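Long-range contacts in excinuclease ABC, subunit A. (Deinococcus radiodurans, PDB 2VF7), which binds DNA and zinc, hydrolyses ATP, and probably takes part in damage recognition as a UvrA-family member of the ABC superfamily: residues A[503-513]-A[538-547]; A[520-529]-A[785-796]. The protein carries 1 engineered substitution. One frame throughout, in Å; residues are numbered along the deposited sequence.

Both interactions lie in one ABC-type nucleotide-binding unit, on the two sides of the helix that follows its P-loop. Interaction 1 lays strand 502-510, part of a small antiparallel sheet, and the turn after it against that helix; interaction 2 joins two parallel strands of the central sheet, on which the helix's other side rests. The elements meet directly: L503 N probably bonds to F520 O, V540 packs on V528, and L544 on I787. Both contacts are mainly buried. Interaction 1, however, runs from leucines and valine out to an ADP pocket and a charged, solvent-exposed margin, and has no hydrogen bond between its segments. Interaction 2 is held by mostly straight backbone hydrogen bonds flanked by apolar side chains.

Interaction 1: A[503-513]-A[538-547]; sequences LELNGVTRNNL and TLVSQALVDA. With ADP (adenosine-5'-diphosphate), chain D.
R510, N511 and L513 meet T538 near the start of the helix that leaves the Walker A P-loop, beside bound ADP. R510 to L513 form a type II' turn, closed by backbone bonds in both directions between its end residues. T538 divides its work: N and OG1 both donate to the alpha-phosphate oxygen O2A of ADP, weakly from N and, from OG1, over a doubtfully short 2.5 Å. Its methyl CG2 faces the turn, 3.5 Å from N511 ND2 and 3.7 Å from R510 CG. N511 brings ND2 over the face of the adenine's imidazole ring, 3.0 Å from C8 of ADP. N512 OD1 approaches the ribose at C4', while its ND2 bonds to the carbonyls of S534 and G810.

R510 bends at CG and runs over Q542 toward D546. Q542 OE1 lies at the guanidinium edge, 3.7 Å from R510 NE, too far for a hydrogen bond, with the guanidinium and amide planes 71° apart. D546 OD1 stands well out of the guanidinium plane, 3.6 Å from R510 NH1, a long salt bridge made by charge alone.

Farther along, the contact turns apolar. With chi1 at -171°, V508 holds CG1 anti to its backbone N and brings it within 3.6 Å of A543 CB. L505 CD1 sits on the helix backbone, 3.8 Å from L544 CA, and also meets L539 CD1 and L544 CD1; L503 CD1 touches that last methyl too. Strand 503-506 crosses the helix steeply, at 104° between directions. L505 reaches V518 and F520 on the adjacent strand 516-521, A547 packs on L576 of strand 575-578, and on the helix's other side V540 packs on I787 and V789 of strand 785-789.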
loop_
_atom_site.group_PDB
_atom_site.type_symbol
_atom_site.label_atom_id
_atom_site.label_comp_id
_atom_site.label_asym_id
_atom_site.label_seq_id
_atom_site.Cartn_x
_atom_site.Cartn_y
_atom_site.Cartn_z
ATOM N N LEU A 503 -17.931 -32.713 -40.254
ATOM C CA LEU A 503 -17.762 -31.262 -40.368
ATOM C C LEU A 503 -16.338 -30.965 -40.838
ATOM O O LEU A 503 -15.369 -31.444 -40.244
ATOM C CB LEU A 503 -18.025 -30.608 -38.996
ATOM C CG LEU A 503 -18.562 -29.176 -38.766
ATOM C CD1 LEU A 503 -17.539 -28.235 -38.113
ATOM C CD2 LEU A 503 -19.213 -28.541 -40.017
ATOM N N GLU A 504 -16.211 -30.190 -41.910
ATOM C CA GLU A 504 -14.898 -29.860 -42.482
ATOM C C GLU A 504 -14.492 -28.413 -42.173
ATOM O O GLU A 504 -15.231 -27.464 -42.471
ATOM C CB GLU A 504 -14.885 -30.105 -44.003
ATOM C CG GLU A 504 -15.197 -31.551 -44.434
ATOM C CD GLU A 504 -15.145 -31.762 -45.950
ATOM O OE1 GLU A 504 -15.095 -30.755 -46.701
ATOM O OE2 GLU A 504 -15.157 -32.941 -46.400
ATOM N N LEU A 505 -13.326 -28.263 -41.546
ATOM C CA LEU A 505 -12.699 -26.957 -41.330
ATOM C C LEU A 505 -11.406 -26.922 -42.155
ATOM O O LEU A 505 -10.384 -27.512 -41.773
ATOM C CB LEU A 505 -12.400 -26.734 -39.844
ATOM C CG LEU A 505 -12.663 -25.409 -39.105
ATOM C CD1 LEU A 505 -11.875 -25.408 -37.820
ATOM C CD2 LEU A 505 -12.323 -24.164 -39.898
ATOM N N ASN A 506 -11.481 -26.250 -43.302
ATOM C CA ASN A 506 -10.393 -26.187 -44.270
ATOM C C ASN A 506 -9.732 -24.807 -44.335
ATOM O O ASN A 506 -10.388 -23.779 -44.128
ATOM C CB ASN A 506 -10.912 -26.575 -45.659
ATOM C CG ASN A 506 -11.566 -27.954 -45.684
ATOM O OD1 ASN A 506 -10.928 -28.967 -45.375
ATOM N ND2 ASN A 506 -12.842 -27.997 -46.060
ATOM N N GLY A 507 -8.429 -24.801 -44.618
ATOM C CA GLY A 507 -7.661 -23.573 -44.853
ATOM C C GLY A 507 -7.524 -22.696 -43.630
ATOM O O GLY A 507 -7.659 -21.471 -43.714
ATOM N N VAL A 508 -7.248 -23.335 -42.495
ATOM C CA VAL A 508 -7.212 -22.672 -41.201
ATOM C C VAL A 508 -5.880 -21.940 -41.009
ATOM O O VAL A 508 -4.894 -22.547 -40.585
ATOM C CB VAL A 508 -7.446 -23.695 -40.037
ATOM C CG1 VAL A 508 -7.633 -22.981 -38.706
ATOM C CG2 VAL A 508 -8.648 -24.587 -40.323
ATOM N N THR A 509 -5.852 -20.646 -41.341
ATOM C CA THR A 509 -4.684 -19.790 -41.070
ATOM C C THR A 509 -4.926 -18.945 -39.812
ATOM O O THR A 509 -5.965 -18.288 -39.686
ATOM C CB THR A 509 -4.291 -18.895 -42.295
ATOM O OG1 THR A 509 -4.143 -19.709 -43.468
ATOM C CG2 THR A 509 -2.965 -18.155 -42.038
ATOM N N ARG A 510 -3.968 -18.986 -38.884
ATOM C CA ARG A 510 -4.109 -18.391 -37.542
ATOM C C ARG A 510 -2.913 -18.785 -36.666
ATOM O O ARG A 510 -2.651 -19.979 -36.449
ATOM C CB ARG A 510 -5.422 -18.849 -36.888
ATOM C CG ARG A 510 -5.905 -18.005 -35.717
ATOM C CD ARG A 510 -7.383 -17.640 -35.886
ATOM N NE ARG A 510 -7.874 -16.820 -34.775
ATOM C CZ ARG A 510 -8.898 -15.968 -34.848
ATOM N NH1 ARG A 510 -9.553 -15.796 -35.992
ATOM N NH2 ARG A 510 -9.264 -15.277 -33.770
ATOM N N ASN A 511 -2.184 -17.777 -36.186
ATOM C CA ASN A 511 -1.015 -17.987 -35.328
ATOM C C ASN A 511 -0.031 -18.978 -35.937
ATOM O O ASN A 511 0.603 -18.661 -36.944
ATOM C CB ASN A 511 -1.440 -18.419 -33.919
ATOM C CG ASN A 511 -2.339 -17.412 -33.245
ATOM O OD1 ASN A 511 -2.423 -16.264 -33.669
ATOM N ND2 ASN A 511 -3.015 -17.835 -32.183
ATOM N N ASN A 512 0.071 -20.179 -35.358
ATOM C CA ASN A 512 1.001 -21.215 -35.860
ATOM C C ASN A 512 0.432 -22.264 -36.843
ATOM O O ASN A 512 1.137 -23.196 -37.243
ATOM C CB ASN A 512 1.772 -21.884 -34.708
ATOM C CG ASN A 512 0.937 -22.881 -33.928
ATOM O OD1 ASN A 512 -0.271 -22.709 -33.756
ATOM N ND2 ASN A 512 1.592 -23.919 -33.423
ATOM N N LEU A 513 -0.831 -22.093 -37.235
ATOM C CA LEU A 513 -1.465 -22.945 -38.234
ATOM C C LEU A 513 -1.426 -22.237 -39.585
ATOM O O LEU A 513 -1.959 -21.138 -39.719
ATOM C CB LEU A 513 -2.924 -23.234 -37.852
ATOM C CG LEU A 513 -3.348 -23.437 -36.388
ATOM C CD1 LEU A 513 -4.845 -23.591 -36.310
ATOM C CD2 LEU A 513 -2.674 -24.636 -35.735
ATOM N N THR A 538 -6.183 -22.684 -30.536
ATOM C CA THR A 538 -6.205 -21.899 -31.779
ATOM C C THR A 538 -7.121 -22.522 -32.830
ATOM O O THR A 538 -7.787 -21.804 -33.570
ATOM C CB THR A 538 -4.782 -21.705 -32.375
ATOM O OG1 THR A 538 -3.858 -21.376 -31.331
ATOM C CG2 THR A 538 -4.758 -20.587 -33.378
ATOM N N LEU A 539 -7.148 -23.855 -32.901
ATOM C CA LEU A 539 -8.042 -24.580 -33.808
ATOM C C LEU A 539 -9.496 -24.590 -33.337
ATOM O O LEU A 539 -10.397 -24.259 -34.103
ATOM C CB LEU A 539 -7.559 -26.015 -34.004
ATOM C CG LEU A 539 -8.354 -26.945 -34.934
ATOM C CD1 LEU A 539 -8.248 -26.539 -36.392
ATOM C CD2 LEU A 539 -7.894 -28.375 -34.758
ATOM N N VAL A 540 -9.714 -24.955 -32.070
ATOM C CA VAL A 540 -11.053 -25.278 -31.566
ATOM C C VAL A 540 -11.789 -24.062 -31.033
ATOM O O VAL A 540 -12.869 -23.742 -31.505
ATOM C CB VAL A 540 -11.003 -26.380 -30.476
ATOM C CG1 VAL A 540 -12.396 -26.684 -29.943
ATOM C CG2 VAL A 540 -10.340 -27.649 -31.017
ATOM N N SER A 541 -11.198 -23.393 -30.044
ATOM C CA SER A 541 -11.822 -22.232 -29.417
ATOM C C SER A 541 -11.835 -21.011 -30.328
ATOM O O SER A 541 -12.859 -20.339 -30.467
ATOM C CB SER A 541 -11.155 -21.911 -28.079
ATOM O OG SER A 541 -11.366 -22.976 -27.169
ATOM N N GLN A 542 -10.709 -20.724 -30.959
ATOM C CA GLN A 542 -10.633 -19.555 -31.829
ATOM C C GLN A 542 -11.181 -19.817 -33.229
ATOM O O GLN A 542 -12.202 -19.266 -33.590
ATOM C CB GLN A 542 -9.214 -18.979 -31.848
ATOM C CG GLN A 542 -8.700 -18.616 -30.441
ATOM C CD GLN A 542 -7.235 -18.212 -30.430
ATOM O OE1 GLN A 542 -6.763 -17.515 -31.339
ATOM N NE2 GLN A 542 -6.507 -18.638 -29.395
ATOM N N ALA A 543 -10.534 -20.679 -34.004
ATOM C CA ALA A 543 -10.888 -20.864 -35.422
ATOM C C ALA A 543 -12.236 -21.526 -35.662
ATOM O O ALA A 543 -13.046 -21.015 -36.433
ATOM C CB ALA A 543 -9.788 -21.625 -36.165
ATOM N N LEU A 544 -12.478 -22.665 -35.023
ATOM C CA LEU A 544 -13.735 -23.366 -35.226
ATOM C C LEU A 544 -14.886 -22.441 -34.870
ATOM O O LEU A 544 -15.678 -22.084 -35.735
ATOM C CB LEU A 544 -13.806 -24.656 -34.403
ATOM C CG LEU A 544 -15.103 -25.470 -34.563
ATOM C CD1 LEU A 544 -15.357 -25.827 -36.020
ATOM C CD2 LEU A 544 -15.084 -26.727 -33.731
ATOM N N VAL A 545 -14.935 -22.029 -33.607
ATOM C CA VAL A 545 -16.034 -21.239 -33.054
ATOM C C VAL A 545 -16.419 -20.020 -33.898
ATOM O O VAL A 545 -17.596 -19.830 -34.214
ATOM C CB VAL A 545 -15.739 -20.828 -31.584
ATOM C CG1 VAL A 545 -16.713 -19.769 -31.095
ATOM C CG2 VAL A 545 -15.806 -22.035 -30.689
ATOM N N ASP A 546 -15.453 -19.187 -34.270
ATOM C CA ASP A 546 -15.812 -18.064 -35.126
ATOM C C ASP A 546 -15.599 -18.359 -36.605
ATOM O O ASP A 546 -15.199 -17.496 -37.383
ATOM C CB ASP A 546 -15.233 -16.713 -34.658
ATOM C CG ASP A 546 -13.754 -16.767 -34.331
ATOM O OD1 ASP A 546 -12.945 -16.867 -35.285
ATOM O OD2 ASP A 546 -13.414 -16.661 -33.122
ATOM N N ALA A 547 -15.873 -19.604 -36.976
ATOM C CA ALA A 547 -16.191 -19.942 -38.353
ATOM C C ALA A 547 -17.685 -20.237 -38.398
ATOM O O ALA A 547 -18.394 -19.700 -39.246
ATOM C CB ALA A 547 -15.372 -21.134 -38.846
HETATM P PB ADP D . -2.498 -24.582 -26.957
HETATM O O1B ADP D . -1.751 -24.331 -25.672
HETATM O O2B ADP D . -3.950 -24.194 -26.968
HETATM O O3B ADP D . -2.229 -25.969 -27.474
HETATM P PA ADP D . -2.483 -22.207 -28.626
HETATM O O1A ADP D . -2.238 -21.078 -27.679
HETATM O O2A ADP D . -3.859 -22.486 -29.141
HETATM O O3A ADP D . -1.842 -23.576 -28.050
HETATM O "O5'" ADP D . -1.597 -21.832 -29.924
HETATM C "C5'" ADP D . -0.188 -22.023 -29.948
HETATM C "C4'" ADP D . 0.554 -20.923 -30.688
HETATM O "O4'" ADP D . -0.302 -19.827 -30.999
HETATM C "C3'" ADP D . 1.624 -20.376 -29.761
HETATM O "O3'" ADP D . 2.800 -20.082 -30.511
HETATM C "C2'" ADP D . 1.014 -19.106 -29.197
HETATM O "O2'" ADP D . 1.984 -18.147 -28.753
HETATM C "C1'" ADP D . 0.153 -18.625 -30.349
HETATM N N9 ADP D . -0.979 -17.809 -29.847
HETATM C C8 ADP D . -2.122 -18.288 -29.303
HETATM N N7 ADP D . -2.965 -17.290 -28.949
HETATM C C5 ADP D . -2.340 -16.133 -29.266
HETATM C C6 ADP D . -2.660 -14.687 -29.159
HETATM N N6 ADP D . -3.842 -14.289 -28.625
HETATM N N1 ADP D . -1.745 -13.793 -29.610
HETATM C C2 ADP D . -0.560 -14.182 -30.134
HETATM N N3 ADP D . -0.204 -15.479 -30.263
HETATM C C4 ADP D . -1.035 -16.481 -29.856
#

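Interaction 2: A[520-529]-A[785-796]; sequences FPLGVMTSVT and TVIAVEHKMQVV
T526 N donates to V786 O (2.9 Å) and T526 O accepts A788 N (3.0 Å), both nearly in line with the carbonyls. V528 continues the parallel pairing, its N on A788 O and its O taking E790 N at 3.1 Å, although this donor stands 45° above the carbonyl plane. V786 N to V524 O is weak.

On one face V528 CG2 touches I787 CG2 at 4.0 Å. I787 keeps CG1 beside its backbone N (chi1 -58°), bringing CD1 to 3.9 Å from F520 CD2. On the other face the bent M525 lays SD on V786 CG2 and CE on A788 CB. Where the strands end, T529 and V796 meet methyl to methyl, CG2 to CG2 at a tight 3.5 Å, and V796 CG2 leans on S527 CB. With an alanine here both V796 methyls are gone, which would probably open a gap beside T529 CG2 and S527 CB.

S527 OG is hydrogen-bonded to S799 OG, and T529 OG1 to D804 OD1. Strands 525-529 and 785-789 are neighbours inside the ABC core's mixed sheet; the first leads through the P-loop into helix 536-551, which packs on V528 and I787, while V786 and V795 rest on helix 766-781.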
loop_
_atom_site.group_PDB
_atom_site.type_symbol
_atom_site.label_atom_id
_atom_site.label_comp_id
_atom_site.label_asym_id
_atom_site.label_seq_id
_atom_site.Cartn_x
_atom_site.Cartn_y
_atom_site.Cartn_z
ATOM N N PHE A 520 -14.073 -32.945 -38.167
ATOM C CA PHE A 520 -14.700 -33.288 -36.888
ATOM C C PHE A 520 -15.965 -34.107 -37.150
ATOM O O PHE A 520 -16.848 -33.632 -37.839
ATOM C CB PHE A 520 -15.091 -32.033 -36.090
ATOM C CG PHE A 520 -13.962 -31.059 -35.841
ATOM C CD1 PHE A 520 -13.760 -29.968 -36.696
ATOM C CD2 PHE A 520 -13.135 -31.191 -34.716
ATOM C CE1 PHE A 520 -12.733 -29.043 -36.457
ATOM C CE2 PHE A 520 -12.111 -30.266 -34.465
ATOM C CZ PHE A 520 -11.905 -29.198 -35.341
ATOM N N PRO A 521 -16.067 -35.321 -36.573
ATOM C CA PRO A 521 -17.251 -36.175 -36.736
ATOM C C PRO A 521 -18.436 -35.641 -35.940
ATOM O O PRO A 521 -18.226 -34.989 -34.919
ATOM C CB PRO A 521 -16.793 -37.509 -36.141
ATOM C CG PRO A 521 -15.805 -37.121 -35.107
ATOM C CD PRO A 521 -15.064 -35.950 -35.695
ATOM N N LEU A 522 -19.661 -35.919 -36.392
ATOM C CA LEU A 522 -20.867 -35.405 -35.721
ATOM C C LEU A 522 -21.655 -36.486 -34.980
ATOM O O LEU A 522 -21.518 -37.673 -35.261
ATOM C CB LEU A 522 -21.784 -34.634 -36.691
ATOM C CG LEU A 522 -21.156 -33.623 -37.664
ATOM C CD1 LEU A 522 -22.156 -33.190 -38.722
ATOM C CD2 LEU A 522 -20.564 -32.408 -36.939
ATOM N N GLY A 523 -22.456 -36.040 -34.007
ATOM C CA GLY A 523 -23.269 -36.907 -33.153
ATOM C C GLY A 523 -22.428 -37.760 -32.237
ATOM O O GLY A 523 -22.879 -38.793 -31.747
ATOM N N VAL A 524 -21.199 -37.302 -32.017
ATOM C CA VAL A 524 -20.130 -38.055 -31.350
ATOM C C VAL A 524 -19.314 -37.067 -30.516
ATOM O O VAL A 524 -19.380 -35.854 -30.734
ATOM C CB VAL A 524 -19.232 -38.763 -32.414
ATOM C CG1 VAL A 524 -18.024 -39.385 -31.810
ATOM C CG2 VAL A 524 -20.029 -39.841 -33.146
ATOM N N MET A 525 -18.574 -37.586 -29.542
ATOM C CA MET A 525 -17.714 -36.771 -28.691
ATOM C C MET A 525 -16.206 -36.905 -29.043
ATOM O O MET A 525 -15.651 -38.008 -29.013
ATOM C CB MET A 525 -18.019 -37.079 -27.219
ATOM C CG MET A 525 -16.812 -37.287 -26.362
ATOM S SD MET A 525 -16.821 -36.242 -24.920
ATOM C CE MET A 525 -15.192 -35.481 -25.077
ATOM N N THR A 526 -15.581 -35.765 -29.378
ATOM C CA THR A 526 -14.161 -35.682 -29.767
ATOM C C THR A 526 -13.318 -34.908 -28.749
ATOM O O THR A 526 -13.721 -33.851 -28.255
ATOM C CB THR A 526 -13.964 -34.992 -31.162
ATOM O OG1 THR A 526 -14.833 -35.569 -32.134
ATOM C CG2 THR A 526 -12.522 -35.142 -31.668
ATOM N N SER A 527 -12.141 -35.457 -28.450
ATOM C CA SER A 527 -11.113 -34.808 -27.646
ATOM C C SER A 527 -10.013 -34.271 -28.547
ATOM O O SER A 527 -9.463 -34.987 -29.368
ATOM C CB SER A 527 -10.516 -35.808 -26.648
ATOM O OG SER A 527 -11.427 -36.099 -25.599
ATOM N N VAL A 528 -9.675 -33.004 -28.385
ATOM C CA VAL A 528 -8.561 -32.418 -29.122
ATOM C C VAL A 528 -7.343 -32.253 -28.197
ATOM O O VAL A 528 -7.289 -31.348 -27.348
ATOM C CB VAL A 528 -8.967 -31.092 -29.764
ATOM C CG1 VAL A 528 -7.807 -30.500 -30.518
ATOM C CG2 VAL A 528 -10.185 -31.307 -30.695
ATOM N N THR A 529 -6.367 -33.134 -28.398
ATOM C CA THR A 529 -5.198 -33.236 -27.552
ATOM C C THR A 529 -3.893 -32.750 -28.215
ATOM O O THR A 529 -3.862 -32.447 -29.402
ATOM C CB THR A 529 -5.025 -34.697 -27.029
ATOM O OG1 THR A 529 -4.646 -35.552 -28.105
ATOM C CG2 THR A 529 -6.311 -35.230 -26.443
ATOM N N THR A 785 -23.181 -32.809 -30.690
ATOM C CA THR A 785 -21.765 -33.106 -30.847
ATOM C C THR A 785 -20.926 -32.265 -29.869
ATOM O O THR A 785 -20.999 -31.033 -29.868
ATOM C CB THR A 785 -21.281 -33.054 -32.343
ATOM O OG1 THR A 785 -20.412 -31.940 -32.577
ATOM C CG2 THR A 785 -22.454 -33.001 -33.311
ATOM N N VAL A 786 -20.180 -32.937 -28.999
ATOM C CA VAL A 786 -19.262 -32.224 -28.122
ATOM C C VAL A 786 -17.828 -32.350 -28.636
ATOM O O VAL A 786 -17.351 -33.444 -28.955
ATOM C CB VAL A 786 -19.481 -32.488 -26.562
ATOM C CG1 VAL A 786 -20.450 -33.640 -26.277
ATOM C CG2 VAL A 786 -18.146 -32.625 -25.787
ATOM N N ILE A 787 -17.192 -31.195 -28.783
ATOM C CA ILE A 787 -15.783 -31.099 -29.108
ATOM C C ILE A 787 -15.143 -30.415 -27.920
ATOM O O ILE A 787 -15.513 -29.307 -27.560
ATOM C CB ILE A 787 -15.538 -30.273 -30.383
ATOM C CG1 ILE A 787 -16.296 -30.899 -31.545
ATOM C CG2 ILE A 787 -14.035 -30.194 -30.664
ATOM C CD1 ILE A 787 -16.351 -30.057 -32.775
ATOM N N ALA A 788 -14.195 -31.098 -27.298
ATOM C CA ALA A 788 -13.613 -30.640 -26.059
ATOM C C ALA A 788 -12.114 -30.603 -26.229
ATOM O O ALA A 788 -11.509 -31.635 -26.483
ATOM C CB ALA A 788 -13.973 -31.596 -24.971
ATOM N N VAL A 789 -11.508 -29.424 -26.129
ATOM C CA VAL A 789 -10.046 -29.352 -25.977
ATOM C C VAL A 789 -9.641 -29.918 -24.610
ATOM O O VAL A 789 -10.141 -29.492 -23.580
ATOM C CB VAL A 789 -9.448 -27.950 -26.321
ATOM C CG1 VAL A 789 -10.541 -26.908 -26.517
ATOM C CG2 VAL A 789 -8.337 -27.507 -25.335
ATOM N N GLU A 790 -8.768 -30.919 -24.623
ATOM C CA GLU A 790 -8.617 -31.813 -23.486
ATOM C C GLU A 790 -7.145 -32.161 -23.216
ATOM O O GLU A 790 -6.365 -32.353 -24.147
ATOM C CB GLU A 790 -9.459 -33.063 -23.742
ATOM C CG GLU A 790 -9.594 -34.029 -22.591
ATOM C CD GLU A 790 -10.096 -33.379 -21.320
ATOM O OE1 GLU A 790 -11.286 -32.941 -21.269
ATOM O OE2 GLU A 790 -9.273 -33.312 -20.373
ATOM N N HIS A 791 -6.785 -32.229 -21.933
ATOM C CA HIS A 791 -5.397 -32.389 -21.486
ATOM C C HIS A 791 -5.162 -33.654 -20.662
ATOM O O HIS A 791 -4.019 -34.080 -20.502
ATOM C CB HIS A 791 -4.935 -31.168 -20.660
ATOM C CG HIS A 791 -5.075 -29.859 -21.377
ATOM N ND1 HIS A 791 -6.169 -29.032 -21.214
ATOM C CD2 HIS A 791 -4.264 -29.238 -22.268
ATOM C CE1 HIS A 791 -6.028 -27.959 -21.974
ATOM N NE2 HIS A 791 -4.880 -28.058 -22.623
ATOM N N LYS A 792 -6.225 -34.249 -20.127
ATOM C CA LYS A 792 -6.065 -35.464 -19.334
ATOM C C LYS A 792 -6.605 -36.731 -19.985
ATOM O O LYS A 792 -7.708 -36.770 -20.536
ATOM C CB LYS A 792 -6.595 -35.290 -17.903
ATOM C CG LYS A 792 -8.014 -34.795 -17.783
ATOM C CD LYS A 792 -8.411 -34.639 -16.309
ATOM C CE LYS A 792 -8.038 -33.269 -15.731
ATOM N NZ LYS A 792 -8.712 -33.012 -14.402
ATOM N N MET A 793 -5.798 -37.775 -19.884
ATOM C CA MET A 793 -6.003 -39.005 -20.606
ATOM C C MET A 793 -7.160 -39.817 -20.065
ATOM O O MET A 793 -7.677 -40.673 -20.760
ATOM C CB MET A 793 -4.704 -39.814 -20.621
ATOM C CG MET A 793 -3.524 -39.088 -21.296
ATOM S SD MET A 793 -3.857 -38.468 -22.968
ATOM C CE MET A 793 -3.018 -36.880 -22.974
ATOM N N GLN A 794 -7.571 -39.531 -18.830
ATOM C CA GLN A 794 -8.761 -40.141 -18.215
ATOM C C GLN A 794 -9.992 -39.868 -19.077
ATOM O O GLN A 794 -10.778 -40.765 -19.351
ATOM C CB GLN A 794 -8.983 -39.596 -16.780
ATOM C CG GLN A 794 -10.157 -40.241 -15.993
ATOM C CD GLN A 794 -10.529 -39.479 -14.702
ATOM O OE1 GLN A 794 -10.191 -38.295 -14.532
ATOM N NE2 GLN A 794 -11.243 -40.153 -13.799
ATOM N N VAL A 795 -10.122 -38.615 -19.501
ATOM C CA VAL A 795 -11.247 -38.148 -20.295
ATOM C C VAL A 795 -11.095 -38.490 -21.772
ATOM O O VAL A 795 -12.074 -38.815 -22.442
ATOM C CB VAL A 795 -11.420 -36.618 -20.134
ATOM C CG1 VAL A 795 -12.359 -36.060 -21.203
ATOM C CG2 VAL A 795 -11.947 -36.299 -18.751
ATOM N N VAL A 796 -9.869 -38.402 -22.269
ATOM C CA VAL A 796 -9.541 -38.730 -23.660
ATOM C C VAL A 796 -9.755 -40.225 -23.956
ATOM O O VAL A 796 -10.066 -40.606 -25.074
ATOM C CB VAL A 796 -8.099 -38.267 -23.996
ATOM C CG1 VAL A 796 -7.682 -38.646 -25.425
ATOM C CG2 VAL A 796 -7.997 -36.771 -23.811
#